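Local coordinates for phage tail sheath protein (Desulfitobacterium hafniense, PDB 3HXL) that probably forms the contractile sheath of a phage-type tail by stacking as repeated subunits around the tail tube, at residues G31-V36 and A277-S282; G48-I53 and A193-F198; I203-P206 and L212-T215; A218-L223 and K229-V234. All blocks are in the same frame, centred on the assembly; numbering follows the deposited sequence.

Contact 1: G31-V36 and A277-S282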
# COMPACT_ATOMS: atom_id res chain seq x y z
N GLY A 31 11.25 9.74 9.99
CA GLY A 31 11.06 8.90 8.83
C GLY A 31 9.92 9.34 7.93
O GLY A 31 9.07 10.13 8.32
N GLU A 32 9.93 8.82 6.71
CA GLU A 32 8.88 9.15 5.77
C GLU A 32 7.97 7.95 5.57
O GLU A 32 8.42 6.81 5.43
CB GLU A 32 9.48 9.59 4.43
CG GLU A 32 10.13 10.97 4.49
CD GLU A 32 10.58 11.47 3.13
OE1 GLU A 32 10.99 12.65 3.03
OE2 GLU A 32 10.51 10.67 2.17
N ARG A 33 6.67 8.23 5.59
CA ARG A 33 5.64 7.22 5.42
C ARG A 33 5.23 7.26 3.96
O ARG A 33 6.08 7.33 3.07
CB ARG A 33 4.46 7.56 6.34
CG ARG A 33 4.82 7.61 7.82
CD ARG A 33 3.69 8.23 8.66
NE ARG A 33 2.41 7.56 8.43
CZ ARG A 33 2.08 6.37 8.93
NH1 ARG A 33 0.89 5.85 8.66
NH2 ARG A 33 2.93 5.72 9.72
N GLY A 34 3.93 7.22 3.71
CA GLY A 34 3.42 7.29 2.35
C GLY A 34 3.39 6.01 1.54
O GLY A 34 2.99 6.03 0.37
N ILE A 35 3.77 4.89 2.13
CA ILE A 35 3.78 3.64 1.38
C ILE A 35 2.65 2.69 1.75
O ILE A 35 2.54 2.24 2.89
CB ILE A 35 5.13 2.91 1.58
CG1 ILE A 35 6.27 3.84 1.19
CG2 ILE A 35 5.16 1.64 0.75
CD1 ILE A 35 7.65 3.27 1.48
N VAL A 36 1.81 2.39 0.77
CA VAL A 36 0.68 1.48 0.97
C VAL A 36 0.89 0.23 0.10
O VAL A 36 1.56 0.30 -0.92
CB VAL A 36 -0.67 2.16 0.58
CG1 VAL A 36 -0.71 2.43 -0.92
CG2 VAL A 36 -1.85 1.28 0.99
N ALA A 277 -0.78 10.01 5.67
CA ALA A 277 -0.93 10.94 6.80
C ALA A 277 0.40 11.08 7.55
O ALA A 277 1.11 10.10 7.76
CB ALA A 277 -2.02 10.43 7.75
N ARG A 278 0.72 12.32 7.93
CA ARG A 278 1.95 12.61 8.67
C ARG A 278 1.74 12.29 10.14
O ARG A 278 0.60 12.17 10.59
CB ARG A 278 2.33 14.09 8.53
CG ARG A 278 2.36 14.63 7.12
CD ARG A 278 2.75 16.11 7.11
NE ARG A 278 2.37 16.78 5.87
CZ ARG A 278 2.80 16.45 4.66
NH1 ARG A 278 3.65 15.44 4.51
NH2 ARG A 278 2.38 17.11 3.59
N VAL A 279 2.83 12.19 10.90
CA VAL A 279 2.72 11.88 12.33
C VAL A 279 1.99 12.95 13.13
O VAL A 279 1.63 12.73 14.28
CB VAL A 279 4.11 11.64 12.96
CG1 VAL A 279 4.73 10.41 12.34
CG2 VAL A 279 5.01 12.85 12.76
N ASN A 280 1.77 14.12 12.52
CA ASN A 280 1.06 15.19 13.21
C ASN A 280 -0.33 15.41 12.61
O ASN A 280 -1.01 16.37 12.96
CB ASN A 280 1.86 16.50 13.14
CG ASN A 280 2.15 16.93 11.71
OD1 ASN A 280 1.69 16.31 10.75
ND2 ASN A 280 2.91 18.01 11.56
N GLU A 281 -0.74 14.51 11.72
CA GLU A 281 -2.05 14.63 11.07
C GLU A 281 -3.05 13.54 11.42
O GLU A 281 -2.69 12.37 11.56
CB GLU A 281 -1.89 14.66 9.54
CG GLU A 281 -0.97 15.75 8.99
CD GLU A 281 -0.88 15.72 7.47
OE1 GLU A 281 -1.03 14.62 6.88
OE2 GLU A 281 -0.64 16.80 6.87
N SER A 282 -4.31 13.94 11.56
CA SER A 282 -5.39 13.01 11.88
C SER A 282 -6.40 13.07 10.73
O SER A 282 -6.64 14.13 10.16
CB SER A 282 -6.08 13.42 13.18
OG SER A 282 -7.33 12.77 13.32

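Contact 2: G48-I53 and A193-F198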
# COMPACT_ATOMS: atom_id res chain seq x y z
N GLY A 48 2.17 -12.65 -8.85
CA GLY A 48 3.06 -13.05 -7.76
C GLY A 48 4.40 -12.36 -7.67
O GLY A 48 5.40 -12.96 -7.24
N LYS A 49 4.44 -11.09 -8.05
CA LYS A 49 5.66 -10.31 -8.02
C LYS A 49 5.26 -8.89 -7.66
O LYS A 49 4.44 -8.29 -8.34
CB LYS A 49 6.32 -10.33 -9.40
CG LYS A 49 7.76 -9.89 -9.38
CD LYS A 49 8.62 -10.97 -8.76
CE LYS A 49 8.64 -12.20 -9.66
NZ LYS A 49 9.45 -13.31 -9.09
N MSE A 50 5.85 -8.36 -6.60
CA MSE A 50 5.52 -7.01 -6.16
C MSE A 50 5.78 -5.96 -7.23
O MSE A 50 6.89 -5.87 -7.78
CB MSE A 50 6.29 -6.67 -4.89
CG MSE A 50 5.61 -5.58 -4.05
SE MSE A 50 3.91 -6.13 -3.27
CE MSE A 50 4.56 -7.23 -1.85
N ILE A 51 4.75 -5.18 -7.51
CA ILE A 51 4.81 -4.11 -8.50
C ILE A 51 4.81 -2.79 -7.74
O ILE A 51 3.98 -2.57 -6.86
CB ILE A 51 3.59 -4.16 -9.42
CG1 ILE A 51 3.57 -5.50 -10.16
CG2 ILE A 51 3.61 -3.00 -10.42
CD1 ILE A 51 2.32 -5.72 -10.99
N THR A 52 5.75 -1.92 -8.08
CA THR A 52 5.85 -0.63 -7.41
C THR A 52 5.31 0.45 -8.33
O THR A 52 5.74 0.58 -9.47
CB THR A 52 7.31 -0.33 -7.03
OG1 THR A 52 7.77 -1.32 -6.12
CG2 THR A 52 7.41 1.04 -6.38
N ILE A 53 4.35 1.22 -7.83
CA ILE A 53 3.75 2.30 -8.60
C ILE A 53 3.80 3.58 -7.79
O ILE A 53 3.30 3.64 -6.67
CB ILE A 53 2.29 1.98 -8.95
CG1 ILE A 53 2.22 0.66 -9.72
CG2 ILE A 53 1.68 3.13 -9.76
CD1 ILE A 53 0.83 0.21 -10.06
N ALA A 193 4.10 -12.96 2.66
CA ALA A 193 5.51 -13.30 2.76
C ALA A 193 6.34 -12.32 1.94
O ALA A 193 7.39 -11.87 2.37
CB ALA A 193 5.74 -14.72 2.26
N ALA A 194 5.85 -11.98 0.75
CA ALA A 194 6.57 -11.06 -0.13
C ALA A 194 6.59 -9.63 0.39
O ALA A 194 7.61 -8.95 0.32
CB ALA A 194 5.96 -11.09 -1.52
N VAL A 195 5.46 -9.16 0.91
CA VAL A 195 5.38 -7.80 1.41
C VAL A 195 6.20 -7.60 2.68
O VAL A 195 6.75 -6.53 2.92
CB VAL A 195 3.92 -7.37 1.69
CG1 VAL A 195 3.37 -8.11 2.91
CG2 VAL A 195 3.86 -5.87 1.89
N GLU A 196 6.30 -8.66 3.49
CA GLU A 196 7.04 -8.59 4.74
C GLU A 196 8.49 -8.16 4.55
O GLU A 196 9.12 -7.63 5.46
CB GLU A 196 7.01 -9.95 5.44
CG GLU A 196 7.19 -9.84 6.93
CD GLU A 196 7.33 -11.18 7.61
OE1 GLU A 196 6.57 -12.11 7.26
OE2 GLU A 196 8.20 -11.30 8.50
N ILE A 197 9.02 -8.39 3.35
CA ILE A 197 10.39 -8.04 3.05
C ILE A 197 10.53 -6.59 2.59
O ILE A 197 11.63 -6.05 2.54
CB ILE A 197 10.95 -8.99 1.97
CG1 ILE A 197 10.80 -10.44 2.44
CG2 ILE A 197 12.43 -8.69 1.73
CD1 ILE A 197 11.08 -11.46 1.36
N PHE A 198 9.41 -5.95 2.25
CA PHE A 198 9.43 -4.56 1.81
C PHE A 198 9.21 -3.61 2.98
O PHE A 198 8.75 -4.01 4.05
CB PHE A 198 8.33 -4.28 0.77
CG PHE A 198 8.66 -4.74 -0.62
CD1 PHE A 198 8.55 -6.08 -0.98
CD2 PHE A 198 9.06 -3.82 -1.59
CE1 PHE A 198 8.84 -6.50 -2.28
CE2 PHE A 198 9.35 -4.22 -2.89
CZ PHE A 198 9.24 -5.57 -3.24

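Contact 3: I203-P206 and L212-T215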
# COMPACT_ATOMS: atom_id res chain seq x y z
N ILE A 203 -1.43 -1.67 4.84
CA ILE A 203 -1.91 -2.67 3.89
C ILE A 203 -3.43 -2.58 3.82
O ILE A 203 -4.09 -2.38 4.83
CB ILE A 203 -1.54 -4.10 4.34
CG1 ILE A 203 -0.05 -4.35 4.15
CG2 ILE A 203 -2.38 -5.11 3.56
CD1 ILE A 203 0.45 -5.64 4.81
N ALA A 204 -3.97 -2.72 2.62
CA ALA A 204 -5.42 -2.70 2.45
C ALA A 204 -5.85 -4.08 2.01
O ALA A 204 -5.18 -4.71 1.18
CB ALA A 204 -5.83 -1.67 1.39
N LEU A 205 -6.93 -4.58 2.60
CA LEU A 205 -7.47 -5.88 2.20
C LEU A 205 -8.89 -5.61 1.73
O LEU A 205 -9.82 -5.56 2.52
CB LEU A 205 -7.48 -6.87 3.38
CG LEU A 205 -8.15 -8.22 3.09
CD1 LEU A 205 -7.50 -8.87 1.87
CD2 LEU A 205 -8.04 -9.14 4.30
N PRO A 206 -9.08 -5.39 0.42
CA PRO A 206 -10.39 -5.11 -0.17
C PRO A 206 -11.15 -6.42 -0.42
O PRO A 206 -11.52 -6.73 -1.55
CB PRO A 206 -10.03 -4.39 -1.46
CG PRO A 206 -8.81 -5.12 -1.89
CD PRO A 206 -8.01 -5.22 -0.59
N LEU A 212 -9.63 -14.40 5.84
CA LEU A 212 -8.49 -13.58 5.45
C LEU A 212 -8.28 -12.44 6.44
O LEU A 212 -7.15 -12.09 6.76
CB LEU A 212 -8.70 -13.00 4.04
CG LEU A 212 -8.49 -13.98 2.89
CD1 LEU A 212 -8.79 -13.28 1.57
CD2 LEU A 212 -7.06 -14.50 2.92
N LYS A 213 -9.38 -11.86 6.90
CA LYS A 213 -9.31 -10.76 7.85
C LYS A 213 -8.61 -11.21 9.13
O LYS A 213 -7.80 -10.48 9.69
CB LYS A 213 -10.71 -10.25 8.19
CG LYS A 213 -11.47 -9.66 7.01
CD LYS A 213 -12.86 -9.24 7.44
CE LYS A 213 -13.79 -9.01 6.26
NZ LYS A 213 -15.15 -8.62 6.72
N ALA A 214 -8.90 -12.43 9.58
CA ALA A 214 -8.29 -12.95 10.80
C ALA A 214 -6.80 -13.13 10.58
O ALA A 214 -5.99 -12.79 11.44
CB ALA A 214 -8.94 -14.28 11.19
N THR A 215 -6.44 -13.66 9.42
CA THR A 215 -5.03 -13.88 9.09
C THR A 215 -4.28 -12.55 9.02
O THR A 215 -3.18 -12.43 9.56
CB THR A 215 -4.90 -14.64 7.76
OG1 THR A 215 -5.37 -15.98 7.92
CG2 THR A 215 -3.44 -14.68 7.30

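Contact 4: A218-L223 and K229-V234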
# COMPACT_ATOMS: atom_id res chain seq x y z
N ALA A 218 -3.68 -11.26 12.49
CA ALA A 218 -2.58 -11.96 13.16
C ALA A 218 -1.25 -11.46 12.58
O ALA A 218 -0.27 -11.26 13.31
CB ALA A 218 -2.71 -13.47 12.96
N PHE A 219 -1.22 -11.28 11.27
CA PHE A 219 -0.04 -10.80 10.57
C PHE A 219 0.41 -9.47 11.17
O PHE A 219 1.58 -9.28 11.48
CB PHE A 219 -0.36 -10.63 9.08
CG PHE A 219 0.79 -10.10 8.26
CD1 PHE A 219 1.86 -10.93 7.91
CD2 PHE A 219 0.80 -8.77 7.83
CE1 PHE A 219 2.92 -10.44 7.15
CE2 PHE A 219 1.86 -8.27 7.07
CZ PHE A 219 2.92 -9.11 6.73
N ALA A 220 -0.54 -8.56 11.34
CA ALA A 220 -0.25 -7.24 11.90
C ALA A 220 0.35 -7.35 13.30
O ALA A 220 1.33 -6.68 13.62
CB ALA A 220 -1.51 -6.39 11.93
N LYS A 221 -0.25 -8.19 14.14
CA LYS A 221 0.23 -8.35 15.51
C LYS A 221 1.66 -8.88 15.56
O LYS A 221 2.47 -8.44 16.38
CB LYS A 221 -0.68 -9.31 16.29
CG LYS A 221 -2.09 -8.79 16.54
CD LYS A 221 -2.94 -9.84 17.26
CE LYS A 221 -4.35 -9.36 17.54
NZ LYS A 221 -5.23 -10.45 18.08
N ARG A 222 1.97 -9.83 14.67
CA ARG A 222 3.30 -10.42 14.63
C ARG A 222 4.35 -9.40 14.22
O ARG A 222 5.37 -9.24 14.89
CB ARG A 222 3.33 -11.62 13.68
CG ARG A 222 4.68 -12.32 13.65
CD ARG A 222 4.59 -13.69 12.99
NE ARG A 222 4.09 -13.62 11.62
CZ ARG A 222 4.79 -13.18 10.58
NH1 ARG A 222 4.24 -13.16 9.37
NH2 ARG A 222 6.05 -12.78 10.74
N LEU A 223 4.12 -8.70 13.11
CA LEU A 223 5.10 -7.71 12.69
C LEU A 223 5.26 -6.61 13.74
O LEU A 223 6.37 -6.32 14.17
CB LEU A 223 4.72 -7.09 11.34
CG LEU A 223 5.33 -7.75 10.09
CD1 LEU A 223 4.79 -9.17 9.92
CD2 LEU A 223 4.98 -6.91 8.87
N LYS A 229 8.21 -4.25 13.68
CA LYS A 229 7.97 -3.63 12.38
C LYS A 229 6.57 -3.04 12.45
O LYS A 229 5.58 -3.72 12.17
CB LYS A 229 8.07 -4.66 11.26
CG LYS A 229 8.13 -4.04 9.88
CD LYS A 229 8.17 -5.08 8.79
CE LYS A 229 8.31 -4.42 7.43
NZ LYS A 229 8.00 -5.37 6.33
N LYS A 230 6.49 -1.77 12.83
CA LYS A 230 5.21 -1.10 12.99
C LYS A 230 4.51 -0.73 11.69
O LYS A 230 4.97 0.14 10.93
CB LYS A 230 5.40 0.13 13.87
CG LYS A 230 6.09 -0.16 15.21
CD LYS A 230 5.25 -1.07 16.12
CE LYS A 230 5.99 -1.37 17.43
NZ LYS A 230 5.15 -2.12 18.42
N ILE A 231 3.40 -1.41 11.44
CA ILE A 231 2.58 -1.21 10.25
C ILE A 231 1.11 -1.40 10.65
O ILE A 231 0.83 -1.79 11.78
CB ILE A 231 2.93 -2.25 9.15
CG1 ILE A 231 2.75 -3.67 9.69
CG2 ILE A 231 4.37 -2.08 8.68
CD1 ILE A 231 1.38 -4.26 9.44
N GLN A 232 0.19 -1.12 9.74
CA GLN A 232 -1.22 -1.32 10.00
C GLN A 232 -1.89 -1.97 8.80
O GLN A 232 -1.43 -1.83 7.66
CB GLN A 232 -1.95 -0.01 10.31
CG GLN A 232 -1.72 0.56 11.72
CD GLN A 232 -2.57 1.81 11.98
OE1 GLN A 232 -2.43 2.82 11.28
NE2 GLN A 232 -3.44 1.75 12.98
N VAL A 233 -2.97 -2.70 9.07
CA VAL A 233 -3.75 -3.34 8.04
C VAL A 233 -5.15 -2.73 8.13
O VAL A 233 -5.66 -2.49 9.23
CB VAL A 233 -3.87 -4.88 8.26
CG1 VAL A 233 -2.49 -5.52 8.20
CG2 VAL A 233 -4.55 -5.16 9.58
N VAL A 234 -5.73 -2.46 6.97
CA VAL A 234 -7.06 -1.87 6.88
C VAL A 234 -8.02 -2.90 6.28
O VAL A 234 -7.89 -3.29 5.12
CB VAL A 234 -7.06 -0.62 5.98
CG1 VAL A 234 -8.46 -0.02 5.92
CG2 VAL A 234 -6.06 0.40 6.54

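Contact 1: G31-V36 and A277-S282
R33, in the loop before strand 35-40, faces A277, just past helix 263-276, and the two backbones come nearest at R33 CA and R278 CA, 7.3 Å apart. One side chain spans most of that gap. The R33 chain runs out toward A277 and bends at chi3, which brings its NE to 2.9 Å from the carbonyl O of A277. NE meets this oxygen nearly along the C=O axis (171°), while the oxygen stands 22° out of the guanidinium plane and the N-H points only roughly at it, with an angle of 132°. NH1 of R33 bonds to the carbonyl O of T274, so one guanidinium serves two carbonyls at the C-terminal end of helix 263-276, a place where a positive charge probably suits the helix dipole. Beside this, R33 CD lies 4.4 Å from V279 CG1 in a light apolar touch. V279 belongs to a type I turn from R278 to E281, braced by the salt bridge of R278 NE with E281 OE2. R348 of helix 344-364 packs against both R33 and A277, while G34 leads into strand 35-40, which begins at I35 and is flanked in the sheet by strands 84-89 and 202-204.

Contact 2: G48-I53 and A193-F198
M50, a selenomethionine, reaches from the start of strand 51-54 to the last turn of helix 185-195 and makes a Met-aromatic contact with F198, joining an edge of the central mixed sheet to a helix that packs beside it. The tight part lies at its methyl end, against the buried V195. There CE comes to 3.4 Å from V195 CA, closer than ordinary van der Waals contact between carbons, and also meets V195 CB at 3.6 Å. A194 CB stands a little farther off, 4.1 Å from the same CE. The chain reaches this spot by turning at chi2 (66°) and again at chi3 (76°), which folds the methyl back against the helix backbone. The looser part is at F198, which is partly exposed and lies at the margin of the contact. The middle of the M50 side chain passes over one face of its ring: CG sits 4.0 Å from the ring centroid in a CH-pi contact, displaced toward the rim, and SE is above the same ring but distant, at 5.3 Å. L86 of strand 84-89 touches both M50 and F198 and so continues the apolar patch onto the sheet. F198 itself is placed by a type I turn from V195, closed by F198 N to V195 O, and its ring approaches the M50 stem most closely where CZ lies 3.6 Å from M50 CB.

Contact 3: I203-P206 and L212-T215
L205 lays one methyl, CD2, against the first turns of helix 210-227, overlapping L212 at its CB and backbone carbonyl carbon. The distance from L205 CD2 to L212 CB is 3.9 Å, and the same methyl lies 4.0 Å from K213 N, so it rests on the helix backbone as much as on a side chain. With CG anti to the backbone N (chi1 175°), L205 carries CD2 across to the helix. The two leucine side chains cross at about a right angle, and the meeting is of one methyl with the root of its neighbour, without interdigitation of the branches. K213 contributes through the base of its chain, its CG 4.4 Å from L205 CD2; beyond that the chain leads away, and NZ forms a salt bridge with E236, at the end of strand 232-236. Y188 of helix 185-195 touches both L205 and L212, and F216 one turn farther along helix 210-227 also packs on L205. This is the first half of a beta-alpha-beta unit, in which strand 202-204 passes through a short loop into helix 210-227 and on to strand 232-236. With no hydrogen bond across it and all three touching residues buried, the contact is held by apolar packing, while the lysine charge is met outside it by a carboxylate.

Contact 4: A218-L223 and K229-V234
The F219 ring carries L223 CD1 on one face, 3.5 Å above its plane and offset toward the rim, while the other methyl of L223, CD2, reaches across to K229 and I231. This packing belongs to the second half of a beta-alpha-beta unit, where helix 210-227 returns to strand 232-236. L223 CD2 lies 3.7 Å from K229 CD, the two side chains running side by side in the same direction, and 4.0 Å from I231 CG1. K229 is extended beyond CG, so its aliphatic part lines L223 while its NZ goes on to the carbonyl oxygens of E196 and F198. One turn back, A220 sits opposite the strand: its CB is 4.0 Å from both V233 CG1 and V233 CG2, and I231 CD1 comes within 4.2 Å of A220 CA. The small side chain of A220 is consistent with the close approach, A220 CA to Q232 CA being 6.3 Å. F200 touches K229 and I231 from a loop, and V246 of strand 246-255 packs on V233. Where the helix runs out toward the strand, K229 N donates to L223 O at 2.8 Å, with an N-H...O angle of 158°.

Overall arrangement
All four contacts reach the same mixed sheet, and contacts 2, 3 and 4 are nested in the chain between the two segments of contact 1. Contacts 3 and 4 are the closest pair, centres 10 Å apart: they share helix 210-227, and strands 202-204 and 232-236 pair through I203 O to V234 N at 2.7 Å. Contact 2 is tied to contact 4, centres 15 Å apart, by the K229 ammonium group, and meets contact 3 where V195 packs on I203. Contact 1 stands apart, its centre about 16 Å from that of contact 4, and touches none of the others. Contacts 1 and 2 join the Gp18 domain III N-terminal region to the subtilisin-like one, whereas contacts 3 and 4 lie within the latter.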